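Local coordinates for protein trans-2-enoyl-CoA reductase [NADH] (Treponema denticola ATCC 35405, PDB 4GGO) that reduces the carbon-carbon double bond of trans-2-enoyl-CoA substrates such as crotonyl-CoA with NADH, a step of bacterial fatty acid synthesis, at residues Cys16-Lys26 against Asn382-Tyr391. Sequence-based numbering, arbitrary orientation.
Sequences CLNAHPQGCKK and NGFDVEGINY
H20 lies with one imidazole face against the edge of Y391, whose CE1 sits over the centre of the five-membered ring; the pair is T-shaped, planes 68° apart. With CG anti to the backbone N (chi1 -157°), ND1 faces the first turn of the helix and accepts from G23 N at 3.3 Å, near the ring plane. H20 is thus the N-cap of helix 21-38, so one ring serves cap and stack. Its backbone is held too: H20 N donates to N382 O at 2.9 Å, while N382 ND2 reaches N18 O at 3.0 Å. The receiving loop begins where a Schellman motif, with G383 as its C-prime residue, ends helix 371-380, so one helix terminus is docked on the start of another, joining the N-terminal part of this Rossmann-fold reductase to its C-terminal region. At the junction two glycines meet closely, G23 CA making a CA-H...O contact of 3.2 Å with G383 O. The F384 ring has H20 CB over one face, toward its rim, while C16 SG approaches CE2 obliquely at 3.6 Å, a sulfur-aromatic contact. K26 curls past V386 CG2, and NZ, salt-bridged to D30, donates to E387 O at 3.0 Å from above the carbonyl plane.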
loop_
_atom_site.group_PDB
_atom_site.type_symbol
_atom_site.label_atom_id
_atom_site.label_comp_id
_atom_site.label_asym_id
_atom_site.label_seq_id
_atom_site.Cartn_x
_atom_site.Cartn_y
_atom_site.Cartn_z
ATOM N N CYS A 16 -16.213 0.098 -4.014
ATOM C CA CYS A 16 -17.040 0.213 -2.817
ATOM C C CYS A 16 -17.146 1.678 -2.416
ATOM O O CYS A 16 -16.157 2.298 -2.030
ATOM C CB CYS A 16 -16.458 -0.612 -1.669
ATOM S SG CYS A 16 -17.503 -0.648 -0.194
ATOM N N LEU A 17 -18.354 2.223 -2.509
ATOM C CA LEU A 17 -18.560 3.656 -2.321
ATOM C C LEU A 17 -18.534 4.093 -0.859
ATOM O O LEU A 17 -17.976 5.138 -0.532
ATOM C CB LEU A 17 -19.870 4.099 -2.979
ATOM C CG LEU A 17 -19.985 3.824 -4.480
ATOM C CD1 LEU A 17 -21.242 4.479 -5.062
ATOM C CD2 LEU A 17 -18.726 4.271 -5.219
ATOM N N ASN A 18 -19.137 3.294 0.015
ATOM C CA ASN A 18 -19.237 3.653 1.427
ATOM C C ASN A 18 -18.238 2.920 2.321
ATOM O O ASN A 18 -17.369 2.196 1.837
ATOM C CB ASN A 18 -20.664 3.430 1.932
ATOM C CG ASN A 18 -21.136 2.006 1.730
ATOM O OD1 ASN A 18 -20.609 1.279 0.889
ATOM N ND2 ASN A 18 -22.139 1.600 2.499
ATOM N N ALA A 19 -18.366 3.117 3.629
ATOM C CA ALA A 19 -17.463 2.490 4.587
ATOM C C ALA A 19 -18.132 2.299 5.943
ATOM O O ALA A 19 -18.982 3.093 6.344
ATOM C CB ALA A 19 -16.192 3.313 4.733
ATOM N N HIS A 20 -17.741 1.239 6.643
ATOM C CA HIS A 20 -18.273 0.956 7.969
ATOM C C HIS A 20 -17.286 1.434 9.030
ATOM O O HIS A 20 -16.174 0.916 9.122
ATOM C CB HIS A 20 -18.534 -0.543 8.125
ATOM C CG HIS A 20 -19.545 -0.875 9.177
ATOM N ND1 HIS A 20 -19.224 -0.981 10.513
ATOM C CD2 HIS A 20 -20.872 -1.132 9.089
ATOM C CE1 HIS A 20 -20.309 -1.285 11.203
ATOM N NE2 HIS A 20 -21.322 -1.384 10.361
ATOM N N PRO A 21 -17.690 2.435 9.829
ATOM C CA PRO A 21 -16.827 3.069 10.833
ATOM C C PRO A 21 -16.238 2.082 11.839
ATOM O O PRO A 21 -15.029 2.098 12.070
ATOM C CB PRO A 21 -17.774 4.041 11.543
ATOM C CG PRO A 21 -18.827 4.339 10.532
ATOM C CD PRO A 21 -19.024 3.057 9.780
ATOM N N GLN A 22 -17.080 1.239 12.426
ATOM C CA GLN A 22 -16.619 0.281 13.427
ATOM C C GLN A 22 -15.784 -0.825 12.791
ATOM O O GLN A 22 -14.830 -1.318 13.392
ATOM C CB GLN A 22 -17.799 -0.321 14.196
ATOM C CG GLN A 22 -18.506 0.650 15.131
ATOM C CD GLN A 22 -19.339 1.678 14.390
ATOM O OE1 GLN A 22 -19.059 2.875 14.445
ATOM N NE2 GLN A 22 -20.367 1.213 13.689
ATOM N N GLY A 23 -16.154 -1.210 11.574
ATOM C CA GLY A 23 -15.425 -2.225 10.838
ATOM C C GLY A 23 -14.009 -1.783 10.525
ATOM O O GLY A 23 -13.066 -2.568 10.632
ATOM N N CYS A 24 -13.862 -0.521 10.133
ATOM C CA CYS A 24 -12.545 0.048 9.870
ATOM C C CYS A 24 -11.712 0.075 11.147
ATOM O O CYS A 24 -10.517 -0.224 11.128
ATOM C CB CYS A 24 -12.672 1.460 9.293
ATOM S SG CYS A 24 -13.381 1.529 7.630
ATOM N N LYS A 25 -12.355 0.434 12.255
ATOM C CA LYS A 25 -11.696 0.474 13.555
ATOM C C LYS A 25 -11.179 -0.906 13.948
ATOM O O LYS A 25 -10.025 -1.057 14.347
ATOM C CB LYS A 25 -12.659 0.994 14.625
ATOM C CG LYS A 25 -12.104 0.942 16.039
ATOM C CD LYS A 25 -13.118 1.456 17.049
ATOM C CE LYS A 25 -12.550 1.443 18.461
ATOM N NZ LYS A 25 -13.521 1.980 19.456
ATOM N N LYS A 26 -12.044 -1.908 13.828
ATOM C CA LYS A 26 -11.684 -3.285 14.149
ATOM C C LYS A 26 -10.542 -3.771 13.261
ATOM O O LYS A 26 -9.665 -4.510 13.711
ATOM C CB LYS A 26 -12.901 -4.200 13.994
ATOM C CG LYS A 26 -12.647 -5.663 14.323
ATOM C CD LYS A 26 -12.227 -5.851 15.769
ATOM C CE LYS A 26 -12.370 -7.305 16.194
ATOM N NZ LYS A 26 -11.662 -8.235 15.269
ATOM N N ASN A 382 -12.757 -1.399 3.321
ATOM C CA ASN A 382 -13.740 -0.375 3.658
ATOM C C ASN A 382 -14.472 -0.675 4.963
ATOM O O ASN A 382 -15.435 0.006 5.316
ATOM C CB ASN A 382 -14.740 -0.196 2.514
ATOM C CG ASN A 382 -14.106 0.412 1.280
ATOM O OD1 ASN A 382 -13.262 -0.207 0.633
ATOM N ND2 ASN A 382 -14.516 1.630 0.942
ATOM N N GLY A 383 -14.010 -1.696 5.678
ATOM C CA GLY A 383 -14.562 -2.025 6.979
ATOM C C GLY A 383 -15.707 -3.019 6.940
ATOM O O GLY A 383 -16.426 -3.186 7.925
ATOM N N PHE A 384 -15.882 -3.685 5.805
ATOM C CA PHE A 384 -16.937 -4.682 5.674
ATOM C C PHE A 384 -16.380 -6.095 5.810
ATOM O O PHE A 384 -15.203 -6.332 5.539
ATOM C CB PHE A 384 -17.665 -4.526 4.338
ATOM C CG PHE A 384 -18.357 -3.201 4.177
ATOM C CD1 PHE A 384 -19.572 -2.959 4.798
ATOM C CD2 PHE A 384 -17.795 -2.200 3.403
ATOM C CE1 PHE A 384 -20.212 -1.742 4.652
ATOM C CE2 PHE A 384 -18.430 -0.980 3.252
ATOM C CZ PHE A 384 -19.640 -0.752 3.879
ATOM N N ASP A 385 -17.232 -7.020 6.248
ATOM C CA ASP A 385 -16.887 -8.442 6.344
ATOM C C ASP A 385 -15.750 -8.738 7.332
ATOM O O ASP A 385 -15.095 -9.775 7.242
ATOM C CB ASP A 385 -16.560 -9.016 4.956
ATOM C CG ASP A 385 -16.559 -10.536 4.932
ATOM O OD1 ASP A 385 -17.525 -11.145 5.436
ATOM O OD2 ASP A 385 -15.580 -11.121 4.420
ATOM N N VAL A 386 -15.516 -7.836 8.280
ATOM C CA VAL A 386 -14.476 -8.084 9.276
ATOM C C VAL A 386 -15.051 -8.791 10.506
ATOM O O VAL A 386 -16.203 -8.572 10.885
ATOM C CB VAL A 386 -13.692 -6.800 9.655
ATOM C CG1 VAL A 386 -13.925 -5.712 8.623
ATOM C CG2 VAL A 386 -14.063 -6.315 11.044
ATOM N N GLU A 387 -14.241 -9.656 11.109
ATOM C CA GLU A 387 -14.694 -10.514 12.196
ATOM C C GLU A 387 -14.974 -9.722 13.470
ATOM O O GLU A 387 -14.223 -8.813 13.821
ATOM C CB GLU A 387 -13.647 -11.598 12.471
ATOM C CG GLU A 387 -14.220 -12.927 12.924
ATOM C CD GLU A 387 -13.161 -14.012 13.010
ATOM O OE1 GLU A 387 -13.496 -15.192 12.772
ATOM O OE2 GLU A 387 -11.996 -13.683 13.315
ATOM N N GLY A 388 -16.061 -10.070 14.152
ATOM C CA GLY A 388 -16.401 -9.448 15.420
ATOM C C GLY A 388 -17.302 -8.232 15.302
ATOM O O GLY A 388 -17.529 -7.524 16.283
ATOM N N ILE A 389 -17.815 -7.983 14.101
ATOM C CA ILE A 389 -18.710 -6.851 13.877
ATOM C C ILE A 389 -20.122 -7.327 13.544
ATOM O O ILE A 389 -20.308 -8.201 12.697
ATOM C CB ILE A 389 -18.187 -5.925 12.761
ATOM C CG1 ILE A 389 -16.806 -5.382 13.127
ATOM C CG2 ILE A 389 -19.156 -4.776 12.514
ATOM C CD1 ILE A 389 -16.785 -4.577 14.408
ATOM N N ASN A 390 -21.109 -6.744 14.219
ATOM C CA ASN A 390 -22.506 -7.135 14.062
ATOM C C ASN A 390 -23.035 -6.928 12.644
ATOM O O ASN A 390 -23.604 -7.846 12.048
ATOM C CB ASN A 390 -23.377 -6.370 15.065
ATOM C CG ASN A 390 -24.748 -6.998 15.256
ATOM O OD1 ASN A 390 -25.324 -7.572 14.331
ATOM N ND2 ASN A 390 -25.281 -6.884 16.467
ATOM N N TYR A 391 -22.853 -5.716 12.122
ATOM C CA TYR A 391 -23.350 -5.315 10.799
ATOM C C TYR A 391 -24.875 -5.213 10.694
ATOM O O TYR A 391 -25.395 -4.390 9.937
ATOM C CB TYR A 391 -22.766 -6.187 9.677
ATOM C CG TYR A 391 -21.287 -5.975 9.462
ATOM C CD1 TYR A 391 -20.797 -4.745 9.053
ATOM C CD2 TYR A 391 -20.380 -7.004 9.665
ATOM C CE1 TYR A 391 -19.450 -4.545 8.856
ATOM C CE2 TYR A 391 -19.030 -6.812 9.469
ATOM C CZ TYR A 391 -18.572 -5.578 9.070
ATOM O OH TYR A 391 -17.229 -5.379 8.871
HETATM O O HOH W 1 -24.514 -2.110 9.927
#